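Local coordinates for protein transcriptional regulator (Saccharomonospora viridis, PDB 4KWA) that probably acts as a TetR-family transcriptional repressor, binding DNA through an N-terminal helix-turn-helix domain, and holds a choline ion in its C-terminal domain, at residues 73-85 against 129-143. Residues are numbered along the deposited sequence; the frame is centred on the assembly and turned at random. Where two conformers were deposited one is given.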
ATOM      1  N   THR A  73      28.110  12.004  -2.053  1.00 37.18           N
ATOM      2  CA  THR A  73      28.724  13.289  -2.489  1.00 45.13           C
ATOM      3  C   THR A  73      27.741  14.506  -2.387  1.00 38.97           C
ATOM      4  O   THR A  73      28.019  15.595  -2.951  1.00 32.23           O
ATOM      5  CB  THR A  73      29.233  13.277  -3.938  1.00 38.37           C
ATOM      6  OG1 THR A  73      28.095  13.225  -4.799  1.00 45.52           O
ATOM      7  CG2 THR A  73      30.249  12.162  -4.245  1.00 44.31           C
ATOM      8  N   ILE A  74      26.580  14.324  -1.736  1.00 35.36           N
ATOM      9  CA  ILE A  74      25.594  15.394  -1.637  1.00 34.07           C
ATOM     10  C   ILE A  74      25.470  16.042  -0.273  1.00 35.03           C
ATOM     11  O   ILE A  74      24.943  15.429   0.658  1.00 39.17           O
ATOM     12  CB  ILE A  74      24.207  14.844  -2.018  1.00 29.70           C
ATOM     13  CG1 ILE A  74      24.347  14.020  -3.305  1.00 36.20           C
ATOM     14  CG2 ILE A  74      23.248  15.991  -2.206  1.00 33.12           C
ATOM     15  CD1 ILE A  74      24.836  14.778  -4.535  1.00 47.24           C
ATOM     16  N   ALA A  75      25.905  17.289  -0.139  1.00 36.45           N
ATOM     17  CA  ALA A  75      25.836  17.972   1.198  1.00 37.13           C
ATOM     18  C   ALA A  75      24.609  18.853   1.388  1.00 40.75           C
ATOM     19  O   ALA A  75      24.186  19.086   2.539  1.00 34.86           O
ATOM     20  CB  ALA A  75      27.112  18.794   1.472  1.00 38.64           C
ATOM     21  N   ASP A  76      24.038  19.368   0.297  1.00 33.72           N
ATOM     22  CA  ASP A  76      22.874  20.265   0.392  1.00 35.50           C
ATOM     23  C   ASP A  76      21.635  19.413   0.754  1.00 30.33           C
ATOM     24  O   ASP A  76      21.316  18.443   0.066  1.00 29.07           O
ATOM     25  CB  ASP A  76      22.648  21.040  -0.898  1.00 38.53           C
ATOM     26  CG  ASP A  76      21.535  22.070  -0.747  1.00 43.08           C
ATOM     27  OD1 ASP A  76      21.860  23.228  -0.446  1.00 54.87           O
ATOM     28  OD2 ASP A  76      20.358  21.710  -0.791  1.00 40.72           O
ATOM     29  N   ALA A  77      20.912  19.724   1.823  1.00 31.16           N
ATOM     30  CA  ALA A  77      19.819  18.859   2.189  1.00 31.39           C
ATOM     31  C   ALA A  77      18.639  18.874   1.178  1.00 26.50           C
ATOM     32  O   ALA A  77      17.971  17.896   1.045  1.00 26.03           O
ATOM     33  CB  ALA A  77      19.341  19.170   3.629  1.00 36.17           C
ATOM     34  N   ARG A  78      18.413  19.961   0.442  0.50 28.55           N
ATOM     35  CA  ARG A  78      17.318  19.904  -0.540  0.50 30.89           C
ATOM     36  C   ARG A  78      17.681  18.879  -1.602  0.50 29.82           C
ATOM     37  O   ARG A  78      16.820  18.039  -1.980  0.50 27.52           O
ATOM     38  CB  ARG A  78      17.000  21.247  -1.228  0.50 31.36           C
ATOM     39  CG  ARG A  78      15.958  21.098  -2.351  0.50 32.78           C
ATOM     40  CD  ARG A  78      15.610  22.337  -3.195  0.50 38.58           C
ATOM     41  NE  ARG A  78      15.057  21.845  -4.459  0.50 43.07           N
ATOM     42  CZ  ARG A  78      15.808  21.271  -5.401  0.50 42.65           C
ATOM     43  NH1 ARG A  78      17.118  21.132  -5.204  0.50 50.74           N
ATOM     44  NH2 ARG A  78      15.263  20.783  -6.512  0.50 36.81           N
ATOM     45  N   GLU A  79      18.909  18.956  -2.097  1.00 31.02           N
ATOM     46  CA  GLU A  79      19.366  17.977  -3.123  1.00 30.92           C
ATOM     47  C   GLU A  79      19.296  16.566  -2.504  1.00 29.44           C
ATOM     48  O   GLU A  79      18.870  15.633  -3.166  1.00 26.02           O
ATOM     49  CB  GLU A  79      20.785  18.240  -3.654  1.00 37.31           C
ATOM     50  CG  GLU A  79      21.104  17.334  -4.837  1.00 46.83           C
ATOM     51  CD  GLU A  79      20.214  17.560  -6.084  1.00 54.34           C
ATOM     52  OE1 GLU A  79      19.534  18.615  -6.195  1.00 53.60           O
ATOM     53  OE2 GLU A  79      20.191  16.660  -6.963  1.00 57.45           O
ATOM     54  N   ARG A  80      19.738  16.399  -1.251  1.00 27.17           N
ATOM     55  CA  ARG A  80      19.661  15.086  -0.642  1.00 28.16           C
ATOM     56  C   ARG A  80      18.227  14.521  -0.614  1.00 29.44           C
ATOM     57  O   ARG A  80      17.978  13.375  -1.010  1.00 26.76           O
ATOM     58  CB  ARG A  80      20.241  15.076   0.792  1.00 29.95           C
ATOM     59  CG  ARG A  80      21.696  15.196   0.918  1.00 33.29           C
ATOM     60  CD  ARG A  80      22.134  15.128   2.375  1.00 32.40           C
ATOM     61  NE  ARG A  80      22.068  13.819   2.953  1.00 32.25           N
ATOM     62  CZ  ARG A  80      23.024  12.891   2.846  1.00 38.27           C
ATOM     63  NH1 ARG A  80      24.055  13.064   2.016  1.00 42.82           N
ATOM     64  NH2 ARG A  80      22.910  11.718   3.478  1.00 43.41           N
ATOM     65  N   LEU A  81      17.295  15.331  -0.117  1.00 32.92           N
ATOM     66  CA  LEU A  81      15.851  14.943  -0.030  1.00 28.61           C
ATOM     67  C   LEU A  81      15.310  14.625  -1.439  1.00 30.11           C
ATOM     68  O   LEU A  81      14.651  13.596  -1.650  1.00 28.98           O
ATOM     69  CB  LEU A  81      15.080  16.021   0.689  1.00 29.53           C
ATOM     70  CG  LEU A  81      13.696  15.591   1.108  1.00 35.13           C
ATOM     71  CD1 LEU A  81      13.735  14.427   2.088  1.00 31.67           C
ATOM     72  CD2 LEU A  81      12.898  16.772   1.676  1.00 35.46           C
ATOM     73  N   VAL A  82      15.634  15.446  -2.417  1.00 31.09           N
ATOM     74  CA  VAL A  82      15.223  15.197  -3.819  1.00 31.73           C
ATOM     75  C   VAL A  82      15.771  13.867  -4.332  1.00 34.60           C
ATOM     76  O   VAL A  82      15.022  13.108  -4.926  1.00 29.43           O
ATOM     77  CB  VAL A  82      15.610  16.355  -4.782  1.00 36.18           C
ATOM     78  CG1 VAL A  82      15.373  15.970  -6.249  1.00 45.04           C
ATOM     79  CG2 VAL A  82      14.819  17.625  -4.442  1.00 40.06           C
ATOM     80  N   ARG A  83      17.024  13.549  -4.046  1.00 31.67           N
ATOM     81  CA  ARG A  83      17.578  12.269  -4.470  1.00 31.71           C
ATOM     82  C   ARG A  83      16.958  11.089  -3.750  1.00 26.48           C
ATOM     83  O   ARG A  83      16.626  10.112  -4.331  1.00 31.14           O
ATOM     84  CB  ARG A  83      19.057  12.225  -4.237  1.00 32.24           C
ATOM     85  CG  ARG A  83      19.840  12.765  -5.371  1.00 45.34           C
ATOM     86  CD  ARG A  83      21.219  13.134  -4.912  1.00 55.58           C
ATOM     87  NE  ARG A  83      21.825  14.009  -5.877  1.00 67.16           N
ATOM     88  CZ  ARG A  83      22.501  13.598  -6.922  1.00 64.10           C
ATOM     89  NH1 ARG A  83      22.987  14.495  -7.733  1.00 60.96           N
ATOM     90  NH2 ARG A  83      22.702  12.312  -7.134  1.00 63.61           N
ATOM     91  N   LEU A  84      16.825  11.223  -2.460  1.00 25.38           N
ATOM     92  CA  LEU A  84      16.170  10.225  -1.635  1.00 29.25           C
ATOM     93  C   LEU A  84      14.810   9.856  -2.150  1.00 30.64           C
ATOM     94  O   LEU A  84      14.482   8.700  -2.131  1.00 29.62           O
ATOM     95  CB  LEU A  84      16.015  10.662  -0.175  1.00 31.40           C
ATOM     96  CG  LEU A  84      17.219  10.452   0.689  1.00 38.65           C
ATOM     97  CD1 LEU A  84      17.037  11.146   2.045  1.00 41.13           C
ATOM     98  CD2 LEU A  84      17.489   8.927   0.841  1.00 38.09           C
ATOM     99  N   VAL A  85      14.020  10.843  -2.535  1.00 34.08           N
ATOM    100  CA  VAL A  85      12.671  10.633  -3.030  1.00 33.23           C
ATOM    101  C   VAL A  85      12.746  10.003  -4.394  1.00 32.79           C
ATOM    102  O   VAL A  85      12.018   9.027  -4.649  1.00 29.01           O
ATOM    103  CB  VAL A  85      11.855  11.954  -2.946  1.00 39.47           C
ATOM    104  CG1 VAL A  85      10.557  11.826  -3.696  1.00 45.06           C
ATOM    105  CG2 VAL A  85      11.607  12.340  -1.479  1.00 30.60           C
ATOM    106  N   THR A 129      16.138   8.277   8.346  1.00 23.19           N
ATOM    107  CA  THR A 129      16.848   8.949   7.308  1.00 23.10           C
ATOM    108  C   THR A 129      16.127  10.229   6.837  1.00 26.52           C
ATOM    109  O   THR A 129      16.727  11.275   6.636  1.00 26.19           O
ATOM    110  CB  THR A 129      17.068   7.977   6.166  1.00 31.43           C
ATOM    111  OG1 THR A 129      18.051   7.069   6.640  1.00 28.13           O
ATOM    112  CG2 THR A 129      17.582   8.716   4.921  1.00 32.15           C
ATOM    113  N   ILE A 130      14.814  10.100   6.567  1.00 25.13           N
ATOM    114  CA  ILE A 130      14.010  11.214   6.141  1.00 27.96           C
ATOM    115  C   ILE A 130      13.999  12.259   7.217  1.00 26.44           C
ATOM    116  O   ILE A 130      14.305  13.461   6.941  1.00 25.13           O
ATOM    117  CB  ILE A 130      12.544  10.758   5.868  1.00 28.96           C
ATOM    118  CG1 ILE A 130      12.486   9.743   4.728  1.00 34.24           C
ATOM    119  CG2 ILE A 130      11.710  11.964   5.488  1.00 29.14           C
ATOM    120  CD1 ILE A 130      13.125  10.229   3.448  1.00 40.93           C
ATOM    121  N   ALA A 131      13.698  11.857   8.449  1.00 25.39           N
ATOM    122  CA  ALA A 131      13.640  12.854   9.509  1.00 26.10           C
ATOM    123  C   ALA A 131      14.973  13.605   9.721  1.00 27.66           C
ATOM    124  O   ALA A 131      15.036  14.837   9.967  1.00 26.52           O
ATOM    125  CB  ALA A 131      13.145  12.173  10.820  1.00 24.90           C
HETATM  126  N   MSE A 132      16.068  12.847   9.608  1.00 25.27           N
HETATM  127  CA  MSE A 132      17.368  13.423   9.769  1.00 27.85           C
HETATM  128  C   MSE A 132      17.620  14.383   8.666  1.00 27.81           C
HETATM  129  O   MSE A 132      18.253  15.418   8.906  1.00 26.48           O
HETATM  130  CB  MSE A 132      18.440  12.349   9.849  1.00 27.97           C
HETATM  131  CG  MSE A 132      19.813  12.967   9.941  1.00 33.83           C
HETATM  132 SE   MSE A 132      21.092  11.470   9.697  1.00 46.38          SE
HETATM  133  CE  MSE A 132      21.027  10.923   7.775  1.00 53.23           C
ATOM    134  N   THR A 133      17.190  14.062   7.442  1.00 24.16           N
ATOM    135  CA  THR A 133      17.413  15.000   6.317  1.00 25.25           C
ATOM    136  C   THR A 133      16.665  16.344   6.507  1.00 28.91           C
ATOM    137  O   THR A 133      17.172  17.442   6.226  1.00 29.74           O
ATOM    138  CB  THR A 133      17.013  14.303   5.051  1.00 23.43           C
ATOM    139  OG1 THR A 133      17.774  13.059   5.042  1.00 27.48           O
ATOM    140  CG2 THR A 133      17.340  15.161   3.751  1.00 31.29           C
ATOM    141  N   ILE A 134      15.429  16.226   6.966  1.00 26.85           N
ATOM    142  CA  ILE A 134      14.633  17.385   7.297  1.00 27.48           C
ATOM    143  C   ILE A 134      15.329  18.260   8.312  1.00 30.87           C
ATOM    144  O   ILE A 134      15.439  19.471   8.046  1.00 28.18           O
ATOM    145  CB  ILE A 134      13.195  16.973   7.698  1.00 28.10           C
ATOM    146  CG1 ILE A 134      12.519  16.402   6.446  1.00 27.41           C
ATOM    147  CG2 ILE A 134      12.423  18.150   8.230  1.00 30.03           C
ATOM    148  CD1 ILE A 134      11.296  15.554   6.760  1.00 37.13           C
ATOM    149  N   ARG A 135      15.804  17.695   9.439  1.00 25.98           N
ATOM    150  CA  ARG A 135      16.484  18.502  10.451  1.00 31.69           C
ATOM    151  C   ARG A 135      17.792  19.108   9.916  1.00 28.15           C
ATOM    152  O   ARG A 135      18.204  20.198  10.278  1.00 30.14           O
ATOM    153  CB  ARG A 135      16.746  17.636  11.718  1.00 29.20           C
ATOM    154  CG  ARG A 135      15.456  17.135  12.324  1.00 32.15           C
ATOM    155  CD  ARG A 135      15.725  16.276  13.568  1.00 34.92           C
ATOM    156  NE  ARG A 135      14.579  15.564  14.132  1.00 49.20           N
ATOM    157  CZ  ARG A 135      14.432  14.238  14.025  1.00 36.93           C
ATOM    158  NH1 ARG A 135      15.418  13.464  13.440  1.00 42.25           N
ATOM    159  NH2 ARG A 135      13.407  13.673  14.582  1.00 52.44           N
ATOM    160  N   THR A 136      18.480  18.444   8.999  1.00 31.26           N
ATOM    161  CA  THR A 136      19.660  19.131   8.448  1.00 26.90           C
ATOM    162  C   THR A 136      19.255  20.377   7.602  1.00 30.78           C
ATOM    163  O   THR A 136      19.903  21.438   7.727  1.00 33.72           O
ATOM    164  CB  THR A 136      20.523  18.161   7.594  1.00 36.91           C
ATOM    165  OG1 THR A 136      20.877  17.023   8.351  1.00 34.90           O
ATOM    166  CG2 THR A 136      21.799  18.772   7.101  1.00 35.13           C
ATOM    167  N   GLY A 137      18.291  20.219   6.711  1.00 33.32           N
ATOM    168  CA  GLY A 137      17.822  21.342   5.853  1.00 32.69           C
ATOM    169  C   GLY A 137      17.276  22.469   6.726  1.00 33.85           C
ATOM    170  O   GLY A 137      17.342  23.670   6.367  1.00 32.12           O
ATOM    171  N   GLN A 138      16.705  22.104   7.890  1.00 32.98           N
ATOM    172  CA  GLN A 138      16.221  23.090   8.820  1.00 31.81           C
ATOM    173  C   GLN A 138      17.395  23.845   9.367  1.00 35.72           C
ATOM    174  O   GLN A 138      17.351  25.087   9.372  1.00 35.38           O
ATOM    175  CB  GLN A 138      15.399  22.450   9.940  1.00 29.86           C
ATOM    176  CG  GLN A 138      14.022  22.064   9.452  1.00 29.91           C
ATOM    177  CD  GLN A 138      13.190  21.252  10.467  1.00 32.45           C
ATOM    178  OE1 GLN A 138      13.716  20.585  11.364  1.00 33.27           O
ATOM    179  NE2 GLN A 138      11.935  21.236  10.247  1.00 30.01           N
ATOM    180  N   LYS A 139      18.433  23.137   9.799  1.00 36.23           N
ATOM    181  CA  LYS A 139      19.660  23.825  10.342  1.00 34.16           C
ATOM    182  C   LYS A 139      20.363  24.705   9.270  1.00 40.12           C
ATOM    183  O   LYS A 139      20.903  25.803   9.558  1.00 36.92           O
ATOM    184  CB  LYS A 139      20.629  22.824  10.929  1.00 46.68           C
ATOM    185  CG  LYS A 139      21.780  23.469  11.726  1.00 49.39           C
ATOM    186  CD  LYS A 139      22.680  22.493  12.502  1.00 59.25           C
ATOM    187  CE  LYS A 139      23.494  21.485  11.679  1.00 70.30           C
ATOM    188  NZ  LYS A 139      22.785  20.265  11.155  1.00 80.22           N
ATOM    189  N   GLN A 140      20.422  24.185   8.039  1.00 38.52           N
ATOM    190  CA  GLN A 140      21.003  24.893   6.895  1.00 36.66           C
ATOM    191  C   GLN A 140      20.142  26.135   6.469  1.00 42.94           C
ATOM    192  O   GLN A 140      20.574  26.934   5.629  1.00 40.57           O
ATOM    193  CB  GLN A 140      21.130  23.909   5.697  1.00 41.66           C
ATOM    194  CG  GLN A 140      22.195  22.822   5.898  1.00 37.17           C
ATOM    195  CD  GLN A 140      22.371  21.924   4.671  1.00 41.15           C
ATOM    196  OE1 GLN A 140      21.620  22.004   3.731  1.00 33.27           O
ATOM    197  NE2 GLN A 140      23.401  21.110   4.676  1.00 37.41           N
ATOM    198  N   GLY A 141      18.906  26.221   6.965  1.00 37.87           N
ATOM    199  CA  GLY A 141      17.957  27.301   6.679  1.00 39.82           C
ATOM    200  C   GLY A 141      17.245  27.160   5.349  1.00 43.41           C
ATOM    201  O   GLY A 141      16.645  28.119   4.839  1.00 44.63           O
ATOM    202  N   VAL A 142      17.253  25.972   4.767  1.00 36.35           N
ATOM    203  CA  VAL A 142      16.555  25.819   3.489  1.00 33.57           C
ATOM    204  C   VAL A 142      15.187  25.198   3.613  1.00 37.81           C
ATOM    205  O   VAL A 142      14.368  25.317   2.672  1.00 34.60           O
ATOM    206  CB  VAL A 142      17.442  25.102   2.456  1.00 38.20           C
ATOM    207  CG1 VAL A 142      16.684  24.834   1.173  1.00 44.15           C
ATOM    208  CG2 VAL A 142      18.696  25.927   2.135  1.00 43.42           C
ATOM    209  N   PHE A 143      14.927  24.596   4.780  1.00 31.06           N
ATOM    210  CA  PHE A 143      13.666  23.975   5.093  1.00 29.71           C
ATOM    211  C   PHE A 143      12.991  24.725   6.252  1.00 28.41           C
ATOM    212  O   PHE A 143      13.667  25.145   7.181  1.00 31.90           O
ATOM    213  CB  PHE A 143      13.751  22.473   5.512  1.00 26.64           C
ATOM    214  CG  PHE A 143      14.240  21.523   4.471  1.00 26.61           C
ATOM    215  CD1 PHE A 143      14.155  21.770   3.126  1.00 27.16           C
ATOM    216  CD2 PHE A 143      14.688  20.317   4.852  1.00 24.73           C
ATOM    217  CE1 PHE A 143      14.635  20.814   2.200  1.00 27.44           C
ATOM    218  CE2 PHE A 143      15.185  19.404   3.957  1.00 30.03           C
ATOM    219  CZ  PHE A 143      15.137  19.649   2.601  1.00 25.30           C
TER
HETATM  220  O   HOH W   1      20.339  12.802   5.001  1.00 34.99           O
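The carboxamide of Q140 grips the chain on the approach to helix 77-85 with two nearly straight bonds: NE2 donates to A75 O (3.0 Å, 168° at the hydrogen) and OE1 accepts from A77 N (3.1 Å). Using both ends of the amide fixes its flip. One turn back from Q140, G137 meets A77, whose CB lies 3.4 Å from G137 N; their CA atoms are 4.9 Å apart, and G137, lacking a side chain, leaves room for both the A77 methyl and the F143 ring. T133 is a knob among A77, R80, L81 and L84. Its chi1 of -54° puts CG2 anti to the backbone N, 3.9 Å from L81 CB, while OG1 donates to T129 O (2.6 Å) and accepts from a water that in turn accepts from R80 NE. The F143 ring packs against L81, its CZ 3.8 Å from L81 CD2. In the second shell, D76 N-caps helix 77-85, R80 NH1 donates to I74 O from within the carbonyl plane, and a Schellman turn at G141 leads back to F143. Helices 77-85 and 129-139 run nearly antiparallel (157°) within the C-terminal, ligand-binding domain, flanked by helices 48-71 and 175-190. Apolar packing dominates, buried T133 OG1 is satisfied, and Q140 links the segments directly, R80 through water.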